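Local coordinates for protein polyketide synthase PksJ (Bacillus subtilis subsp. subtilis, PDB 4J1Q) that uses NADPH in its ketoreductase domain to carry out stereoselective alpha- and beta-ketoreduction on the bacillaene assembly line, at residues V204-G210 and T230-T234; L284-G290 and L330-F336. All coordinates share one frame; numbering follows the deposited sequence.

Interaction 1 of 2, residues V204-G210 and T230-T234; sequences VYLITGG and TIVLT. With NDP (NADPH dihydro-nicotinamide-adenine-dinucleotide phosphate), chain B.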
loop_
_atom_site.group_PDB
_atom_site.type_symbol
_atom_site.label_atom_id
_atom_site.label_comp_id
_atom_site.label_asym_id
_atom_site.label_seq_id
_atom_site.Cartn_x
_atom_site.Cartn_y
_atom_site.Cartn_z
ATOM N N VAL A 204 8.558 19.968 13.602
ATOM C CA VAL A 204 7.161 19.612 13.442
ATOM C C VAL A 204 6.949 18.246 12.787
ATOM O O VAL A 204 7.538 17.945 11.749
ATOM C CB VAL A 204 6.389 20.685 12.659
ATOM C CG1 VAL A 204 4.923 20.298 12.543
ATOM C CG2 VAL A 204 6.521 22.028 13.356
ATOM N N TYR A 205 6.086 17.437 13.403
ATOM C CA TYR A 205 5.649 16.177 12.844
ATOM C C TYR A 205 4.131 16.177 12.806
ATOM O O TYR A 205 3.477 16.627 13.754
ATOM C CB TYR A 205 6.173 15.001 13.681
ATOM C CG TYR A 205 7.678 15.047 13.894
ATOM C CD1 TYR A 205 8.557 15.033 12.803
ATOM C CD2 TYR A 205 8.221 15.216 15.174
ATOM C CE1 TYR A 205 9.936 15.142 12.988
ATOM C CE2 TYR A 205 9.596 15.314 15.368
ATOM C CZ TYR A 205 10.446 15.301 14.279
ATOM O OH TYR A 205 11.805 15.420 14.491
ATOM N N LEU A 206 3.576 15.744 11.671
ATOM C CA LEU A 206 2.170 15.404 11.585
ATOM C C LEU A 206 1.879 13.941 11.306
ATOM O O LEU A 206 2.621 13.240 10.613
ATOM C CB LEU A 206 1.413 16.302 10.601
ATOM C CG LEU A 206 1.480 16.012 9.106
ATOM C CD1 LEU A 206 0.256 16.567 8.404
ATOM C CD2 LEU A 206 2.718 16.700 8.578
ATOM N N ILE A 207 0.751 13.507 11.845
ATOM C CA ILE A 207 0.263 12.183 11.638
ATOM C C ILE A 207 -1.171 12.328 11.165
ATOM O O ILE A 207 -2.050 12.764 11.932
ATOM C CB ILE A 207 0.314 11.377 12.950
ATOM C CG1 ILE A 207 1.638 11.626 13.685
ATOM C CG2 ILE A 207 0.085 9.898 12.666
ATOM C CD1 ILE A 207 1.848 10.761 14.912
ATOM N N THR A 208 -1.394 12.072 9.873
ATOM C CA THR A 208 -2.738 11.951 9.375
ATOM C C THR A 208 -3.279 10.647 9.893
ATOM O O THR A 208 -2.523 9.707 10.070
ATOM C CB THR A 208 -2.779 11.938 7.849
ATOM O OG1 THR A 208 -2.286 10.684 7.369
ATOM C CG2 THR A 208 -1.945 13.071 7.298
ATOM N N GLY A 209 -4.566 10.627 10.225
ATOM C CA GLY A 209 -5.128 9.552 11.036
ATOM C C GLY A 209 -4.592 9.586 12.453
ATOM O O GLY A 209 -4.568 8.572 13.140
ATOM N N GLY A 210 -4.134 10.757 12.881
ATOM C CA GLY A 210 -3.362 10.882 14.101
ATOM C C GLY A 210 -4.125 10.581 15.387
ATOM O O GLY A 210 -3.518 10.172 16.377
ATOM N N THR A 230 6.616 19.489 18.253
ATOM C CA THR A 230 5.273 19.848 17.791
ATOM C C THR A 230 4.630 18.720 16.973
ATOM O O THR A 230 5.177 18.272 15.970
ATOM C CB THR A 230 5.278 21.149 16.965
ATOM O OG1 THR A 230 5.629 22.246 17.813
ATOM C CG2 THR A 230 3.909 21.415 16.380
ATOM N N ILE A 231 3.480 18.244 17.433
ATOM C CA ILE A 231 2.811 17.122 16.810
ATOM C C ILE A 231 1.410 17.526 16.383
ATOM O O ILE A 231 0.561 17.794 17.235
ATOM C CB ILE A 231 2.715 15.936 17.781
ATOM C CG1 ILE A 231 3.991 15.824 18.623
ATOM C CG2 ILE A 231 2.439 14.646 17.024
ATOM C CD1 ILE A 231 3.988 14.680 19.613
ATOM N N VAL A 232 1.188 17.604 15.069
ATOM C CA VAL A 232 -0.125 17.935 14.515
ATOM C C VAL A 232 -0.861 16.658 14.114
ATOM O O VAL A 232 -0.532 16.023 13.112
ATOM C CB VAL A 232 -0.008 18.866 13.289
ATOM C CG1 VAL A 232 -1.381 19.125 12.668
ATOM C CG2 VAL A 232 0.611 20.184 13.698
ATOM N N LEU A 233 -1.837 16.273 14.931
ATOM C CA LEU A 233 -2.686 15.136 14.644
ATOM C C LEU A 233 -3.904 15.552 13.858
ATOM O O LEU A 233 -4.592 16.498 14.222
ATOM C CB LEU A 233 -3.138 14.485 15.939
ATOM C CG LEU A 233 -2.022 14.118 16.921
ATOM C CD1 LEU A 233 -2.593 13.364 18.123
ATOM C CD2 LEU A 233 -0.950 13.311 16.196
ATOM N N THR A 234 -4.221 14.805 12.806
ATOM C CA THR A 234 -5.376 15.129 11.990
ATOM C C THR A 234 -6.268 13.926 11.673
ATOM O O THR A 234 -5.802 12.799 11.649
ATOM C CB THR A 234 -4.966 15.835 10.692
ATOM O OG1 THR A 234 -6.136 16.376 10.067
ATOM C CG2 THR A 234 -4.313 14.845 9.731
HETATM P PA NDP B . -7.735 3.515 13.153
HETATM O O1A NDP B . -9.011 3.321 12.325
HETATM O O2A NDP B . -7.712 3.535 14.650
HETATM O O5B NDP B . -6.971 4.806 12.606
HETATM C C5B NDP B . -7.292 5.362 11.329
HETATM C C4B NDP B . -7.554 6.838 11.579
HETATM O O4B NDP B . -7.660 7.497 10.315
HETATM C C3B NDP B . -8.908 7.025 12.245
HETATM O O3B NDP B . -8.601 7.745 13.472
HETATM C C2B NDP B . -9.716 7.895 11.286
HETATM O O2B NDP B . -10.342 9.003 12.003
HETATM C C1B NDP B . -8.669 8.501 10.370
HETATM N N9A NDP B . -9.278 8.669 9.016
HETATM C C8A NDP B . -10.045 7.751 8.328
HETATM N N7A NDP B . -10.392 8.322 7.109
HETATM C C5A NDP B . -9.776 9.582 7.027
HETATM C C6A NDP B . -9.763 10.594 6.069
HETATM N N6A NDP B . -10.472 10.503 4.897
HETATM N N1A NDP B . -9.052 11.732 6.310
HETATM C C2A NDP B . -8.390 11.900 7.481
HETATM N N3A NDP B . -8.428 10.948 8.437
HETATM C C4A NDP B . -9.078 9.762 8.223
HETATM O O3 NDP B . -6.688 2.402 12.635
HETATM P PN NDP B . -5.199 2.334 13.217
HETATM O O1N NDP B . -5.137 0.942 13.841
HETATM O O2N NDP B . -4.821 3.620 13.928
HETATM O O5D NDP B . -4.335 2.284 11.852
HETATM C C5D NDP B . -3.401 3.305 11.477
HETATM C C4D NDP B . -2.941 3.011 10.030
HETATM O O4D NDP B . -2.097 1.839 10.036
HETATM C C3D NDP B . -4.135 2.676 9.126
HETATM O O3D NDP B . -3.984 3.303 7.830
HETATM C C2D NDP B . -4.099 1.182 9.027
HETATM O O2D NDP B . -4.588 0.789 7.741
HETATM C C1D NDP B . -2.624 0.807 9.230
HETATM N N1N NDP B . -2.486 -0.498 9.891
HETATM C C2N NDP B . -2.916 -0.700 11.170
HETATM C C3N NDP B . -2.835 -1.972 11.782
HETATM C C7N NDP B . -3.309 -2.166 13.224
HETATM O O7N NDP B . -2.936 -3.176 13.834
HETATM N N7N NDP B . -4.190 -1.303 13.784
HETATM C C4N NDP B . -2.354 -3.081 11.036
HETATM C C5N NDP B . -1.947 -2.847 9.707
HETATM C C6N NDP B . -2.038 -1.542 9.166
HETATM P P2B NDP B . -11.703 9.703 11.466
HETATM O O1X NDP B . -12.631 8.491 11.231
HETATM O O2X NDP B . -11.986 10.629 12.642
HETATM O O3X NDP B . -11.345 10.426 10.184
#
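Y205 N reaches T230 O in an almost straight hydrogen bond of 2.8 Å, nearly in line with the carbonyl, and so opens the parallel pairing of strands 204-208 and 230-234. Y205 O in turn takes V232 N in its carbonyl plane, and the CA-H of I231 leans on the same oxygen, with CA 3.2 Å away. V232 O accepts from I207 N, and I207 O from T234 N. A type II turn from I207 to G210 ends the strand and lets G210 N donate a 2.9 Å hydrogen bond to T234 O. At its third residue G209 has a positive phi (68°), and its CA comes 3.3 Å from O4B of the NADPH. On one side of the sheet V204 CG2 lies alongside T230 CB at 3.9 Å. Further along, T234 OG1 stands opposite the backbone N (chi1 -168°) and bonds A262 N, which leaves CG2 between N and the carbonyl carbon, 3.3 Å from T208 CA. On the other side L233 CD2 nestles against I207 CG1 at 4.0 Å. Helix 213-226 links the strands in a Rossmann-type beta-alpha-beta unit and packs I222 and L216 on this second side; strands 286-289 and 256-259 flank the pair.

Interaction 2 of 2, residues L284-G290 and L330-F336; sequences LNGIIHG and LDFFIFF. With NDP (NADPH dihydro-nicotinamide-adenine-dinucleotide phosphate), chain B.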
loop_
_atom_site.group_PDB
_atom_site.type_symbol
_atom_site.label_atom_id
_atom_site.label_comp_id
_atom_site.label_asym_id
_atom_site.label_seq_id
_atom_site.Cartn_x
_atom_site.Cartn_y
_atom_site.Cartn_z
ATOM N N LEU A 284 8.022 21.634 8.501
ATOM C CA LEU A 284 7.597 20.288 8.779
ATOM C C LEU A 284 8.819 19.371 8.788
ATOM O O LEU A 284 9.563 19.333 7.820
ATOM C CB LEU A 284 6.608 19.866 7.694
ATOM C CG LEU A 284 5.566 18.808 8.016
ATOM C CD1 LEU A 284 4.977 19.007 9.408
ATOM C CD2 LEU A 284 4.490 18.883 6.940
ATOM N N ASN A 285 9.030 18.656 9.889
ATOM C CA ASN A 285 10.171 17.735 10.009
ATOM C C ASN A 285 9.857 16.291 9.631
ATOM O O ASN A 285 10.750 15.455 9.596
ATOM C CB ASN A 285 10.726 17.753 11.424
ATOM C CG ASN A 285 11.436 19.045 11.748
ATOM O OD1 ASN A 285 11.916 19.754 10.851
ATOM N ND2 ASN A 285 11.471 19.381 13.031
ATOM N N GLY A 286 8.585 15.983 9.413
ATOM C CA GLY A 286 8.185 14.594 9.274
ATOM C C GLY A 286 6.692 14.423 9.099
ATOM O O GLY A 286 5.904 15.213 9.628
ATOM N N ILE A 287 6.312 13.403 8.342
ATOM C CA ILE A 287 4.902 13.050 8.138
ATOM C C ILE A 287 4.744 11.553 8.244
ATOM O O ILE A 287 5.522 10.811 7.654
ATOM C CB ILE A 287 4.425 13.464 6.747
ATOM C CG1 ILE A 287 4.799 14.918 6.480
ATOM C CG2 ILE A 287 2.931 13.262 6.599
ATOM C CD1 ILE A 287 3.796 15.643 5.624
ATOM N N ILE A 288 3.788 11.108 9.057
ATOM C CA ILE A 288 3.239 9.765 8.933
ATOM C C ILE A 288 1.885 9.869 8.293
ATOM O O ILE A 288 1.058 10.662 8.736
ATOM C CB ILE A 288 3.068 9.087 10.295
ATOM C CG1 ILE A 288 4.424 8.587 10.806
ATOM C CG2 ILE A 288 2.098 7.931 10.200
ATOM C CD1 ILE A 288 4.731 9.023 12.210
ATOM N N HIS A 289 1.660 9.075 7.247
ATOM C CA HIS A 289 0.324 8.959 6.687
ATOM C C HIS A 289 -0.363 7.766 7.264
ATOM O O HIS A 289 -0.074 6.649 6.896
ATOM C CB HIS A 289 0.381 8.864 5.171
ATOM C CG HIS A 289 -0.965 8.991 4.500
ATOM N ND1 HIS A 289 -1.451 10.163 4.074
ATOM C CD2 HIS A 289 -1.901 8.039 4.165
ATOM C CE1 HIS A 289 -2.638 9.970 3.478
ATOM N NE2 HIS A 289 -2.919 8.671 3.547
ATOM N N GLY A 290 -1.193 7.994 8.274
ATOM C CA GLY A 290 -1.863 6.896 8.951
ATOM C C GLY A 290 -3.353 6.875 8.712
ATOM O O GLY A 290 -4.034 5.982 9.204
ATOM N N LEU A 330 11.537 17.906 4.585
ATOM C CA LEU A 330 11.211 16.791 5.480
ATOM C C LEU A 330 12.409 15.908 5.784
ATOM O O LEU A 330 13.225 15.647 4.903
ATOM C CB LEU A 330 10.099 15.923 4.873
ATOM C CG LEU A 330 8.739 16.570 4.596
ATOM C CD1 LEU A 330 7.852 15.628 3.792
ATOM C CD2 LEU A 330 8.058 16.954 5.896
ATOM N N ASP A 331 12.458 15.370 7.002
ATOM C CA ASP A 331 13.377 14.278 7.319
ATOM C C ASP A 331 12.826 12.926 6.813
ATOM O O ASP A 331 13.593 12.026 6.463
ATOM C CB ASP A 331 13.650 14.217 8.829
ATOM C CG ASP A 331 14.138 15.567 9.421
ATOM O OD1 ASP A 331 14.688 16.411 8.668
ATOM O OD2 ASP A 331 13.957 15.772 10.651
ATOM N N PHE A 332 11.497 12.800 6.747
ATOM C CA PHE A 332 10.855 11.561 6.304
ATOM C C PHE A 332 9.399 11.760 5.859
ATOM O O PHE A 332 8.749 12.756 6.211
ATOM C CB PHE A 332 10.934 10.476 7.392
ATOM C CG PHE A 332 10.325 10.886 8.716
ATOM C CD1 PHE A 332 8.947 11.034 8.850
ATOM C CD2 PHE A 332 11.134 11.100 9.836
ATOM C CE1 PHE A 332 8.394 11.398 10.066
ATOM C CE2 PHE A 332 10.591 11.474 11.047
ATOM C CZ PHE A 332 9.219 11.620 11.162
ATOM N N PHE A 333 8.923 10.843 5.022
ATOM C CA PHE A 333 7.504 10.721 4.732
ATOM C C PHE A 333 7.208 9.222 4.755
ATOM O O PHE A 333 7.669 8.485 3.891
ATOM C CB PHE A 333 7.206 11.314 3.352
ATOM C CG PHE A 333 5.750 11.655 3.108
ATOM C CD1 PHE A 333 4.728 10.962 3.744
ATOM C CD2 PHE A 333 5.411 12.565 2.114
ATOM C CE1 PHE A 333 3.384 11.215 3.439
ATOM C CE2 PHE A 333 4.075 12.829 1.808
ATOM C CZ PHE A 333 3.055 12.128 2.451
ATOM N N ILE A 334 6.578 8.766 5.835
ATOM C CA ILE A 334 6.350 7.345 6.051
ATOM C C ILE A 334 4.872 6.993 5.946
ATOM O O ILE A 334 4.040 7.608 6.611
ATOM C CB ILE A 334 6.846 6.916 7.435
ATOM C CG1 ILE A 334 8.386 6.861 7.471
ATOM C CG2 ILE A 334 6.216 5.594 7.836
ATOM C CD1 ILE A 334 8.954 7.080 8.857
ATOM N N PHE A 335 4.546 6.035 5.078
ATOM C CA PHE A 335 3.164 5.569 4.941
ATOM C C PHE A 335 2.950 4.388 5.881
ATOM O O PHE A 335 3.727 3.435 5.866
ATOM C CB PHE A 335 2.868 5.105 3.499
ATOM C CG PHE A 335 3.447 5.977 2.430
ATOM C CD1 PHE A 335 3.839 5.423 1.214
ATOM C CD2 PHE A 335 3.550 7.347 2.599
ATOM C CE1 PHE A 335 4.427 6.207 0.228
ATOM C CE2 PHE A 335 4.131 8.143 1.627
ATOM C CZ PHE A 335 4.565 7.575 0.434
ATOM N N PHE A 336 1.815 4.373 6.561
ATOM C CA PHE A 336 1.412 3.183 7.316
ATOM C C PHE A 336 0.521 2.256 6.497
ATOM O O PHE A 336 -0.712 2.387 6.471
ATOM C CB PHE A 336 0.737 3.567 8.639
ATOM C CG PHE A 336 1.716 3.992 9.710
ATOM C CD1 PHE A 336 3.078 4.124 9.419
ATOM C CD2 PHE A 336 1.286 4.216 11.009
ATOM C CE1 PHE A 336 3.976 4.502 10.397
ATOM C CE2 PHE A 336 2.178 4.601 11.989
ATOM C CZ PHE A 336 3.534 4.736 11.691
HETATM P PA NDP B . -7.735 3.515 13.153
HETATM O O1A NDP B . -9.011 3.321 12.325
HETATM O O2A NDP B . -7.712 3.535 14.650
HETATM O O5B NDP B . -6.971 4.806 12.606
HETATM C C5B NDP B . -7.292 5.362 11.329
HETATM C C4B NDP B . -7.554 6.838 11.579
HETATM O O4B NDP B . -7.660 7.497 10.315
HETATM C C3B NDP B . -8.908 7.025 12.245
HETATM O O3B NDP B . -8.601 7.745 13.472
HETATM C C2B NDP B . -9.716 7.895 11.286
HETATM O O2B NDP B . -10.342 9.003 12.003
HETATM C C1B NDP B . -8.669 8.501 10.370
HETATM N N9A NDP B . -9.278 8.669 9.016
HETATM C C8A NDP B . -10.045 7.751 8.328
HETATM N N7A NDP B . -10.392 8.322 7.109
HETATM C C5A NDP B . -9.776 9.582 7.027
HETATM C C6A NDP B . -9.763 10.594 6.069
HETATM N N6A NDP B . -10.472 10.503 4.897
HETATM N N1A NDP B . -9.052 11.732 6.310
HETATM C C2A NDP B . -8.390 11.900 7.481
HETATM N N3A NDP B . -8.428 10.948 8.437
HETATM C C4A NDP B . -9.078 9.762 8.223
HETATM O O3 NDP B . -6.688 2.402 12.635
HETATM P PN NDP B . -5.199 2.334 13.217
HETATM O O1N NDP B . -5.137 0.942 13.841
HETATM O O2N NDP B . -4.821 3.620 13.928
HETATM O O5D NDP B . -4.335 2.284 11.852
HETATM C C5D NDP B . -3.401 3.305 11.477
HETATM C C4D NDP B . -2.941 3.011 10.030
HETATM O O4D NDP B . -2.097 1.839 10.036
HETATM C C3D NDP B . -4.135 2.676 9.126
HETATM O O3D NDP B . -3.984 3.303 7.830
HETATM C C2D NDP B . -4.099 1.182 9.027
HETATM O O2D NDP B . -4.588 0.789 7.741
HETATM C C1D NDP B . -2.624 0.807 9.230
HETATM N N1N NDP B . -2.486 -0.498 9.891
HETATM C C2N NDP B . -2.916 -0.700 11.170
HETATM C C3N NDP B . -2.835 -1.972 11.782
HETATM C C7N NDP B . -3.309 -2.166 13.224
HETATM O O7N NDP B . -2.936 -3.176 13.834
HETATM N N7N NDP B . -4.190 -1.303 13.784
HETATM C C4N NDP B . -2.354 -3.081 11.036
HETATM C C5N NDP B . -1.947 -2.847 9.707
HETATM C C6N NDP B . -2.038 -1.542 9.166
HETATM P P2B NDP B . -11.703 9.703 11.466
HETATM O O1X NDP B . -12.631 8.491 11.231
HETATM O O2X NDP B . -11.986 10.629 12.642
HETATM O O3X NDP B . -11.345 10.426 10.184
#
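I287 lies between F333 and L330, with a different branch for each. Its CB stands over one face of the F333 ring, offset toward the rim, and CG2 touches F333 CE1 at 3.8 Å; CG1, anti to the carbonyl carbon (chi1 -50°), turns instead to L330 CD2 at 3.9 Å. That same L330 methyl also packs 3.7 Å from L284 CB and close to the L284 carbonyl oxygen, so one methyl of L330 meets both L284 and I287. I288, next along the strand, points to the other side of the sheet. Its CG2 sits squarely over the centre of the F336 ring, 3.6 Å from the centroid and 5° off the ring normal. W383 and F218 meet the same ring edge-to-face. One residue before I287, G286 CA lies over a face of the F332 ring, 3.8 Å from its centroid.

The backbones run parallel. I287 O receives I334 N at 2.9 Å almost head-on, H289 N donates to I334 O, and H289 O takes F336 N at 3.0 Å. Toward N285 and D331 the pairing loosens: the bond from I287 N to F332 O is weak, and D331 N makes its hydrogen bond to N285 O from well above the carbonyl plane. D331 turns its carboxylate to a salt bridge with R200, while H289 NE2 bonds P313 O. Helices 304-324 and 349-370 cover the side bearing I287, H289, F333 and F335.

At the far end G290 O accepts a 3.0 Å hydrogen bond from O3D of the nicotinamide ribose, and F336 CB comes near the O4D of that sugar. Adjacent parallel strands whose C-terminal ends meet the dinucleotide are the hallmark of a Rossmann fold, here in a ketoreductase domain.

Interaction 1 comes first along the chain and is complete before interaction 2 begins. Their centres are about 9 Å apart, and both belong to the Rossmann-type core of the ketoreductase domain. Strands 204-208 and 286-289 are neighbours, so the four strands lie side by side and parallel in the order 332-338, 286-289, 204-208, 230-234. A probable hydrogen bond from G290 N to T208 O (2.8 Å) joins the two contacts where the strands end. There the loops open on the NADPH: interaction 1 borders the adenosine ribose through G209, and interaction 2 holds the nicotinamide ribose through G290. Neighbouring strand ends thus receive different portions of one cofactor.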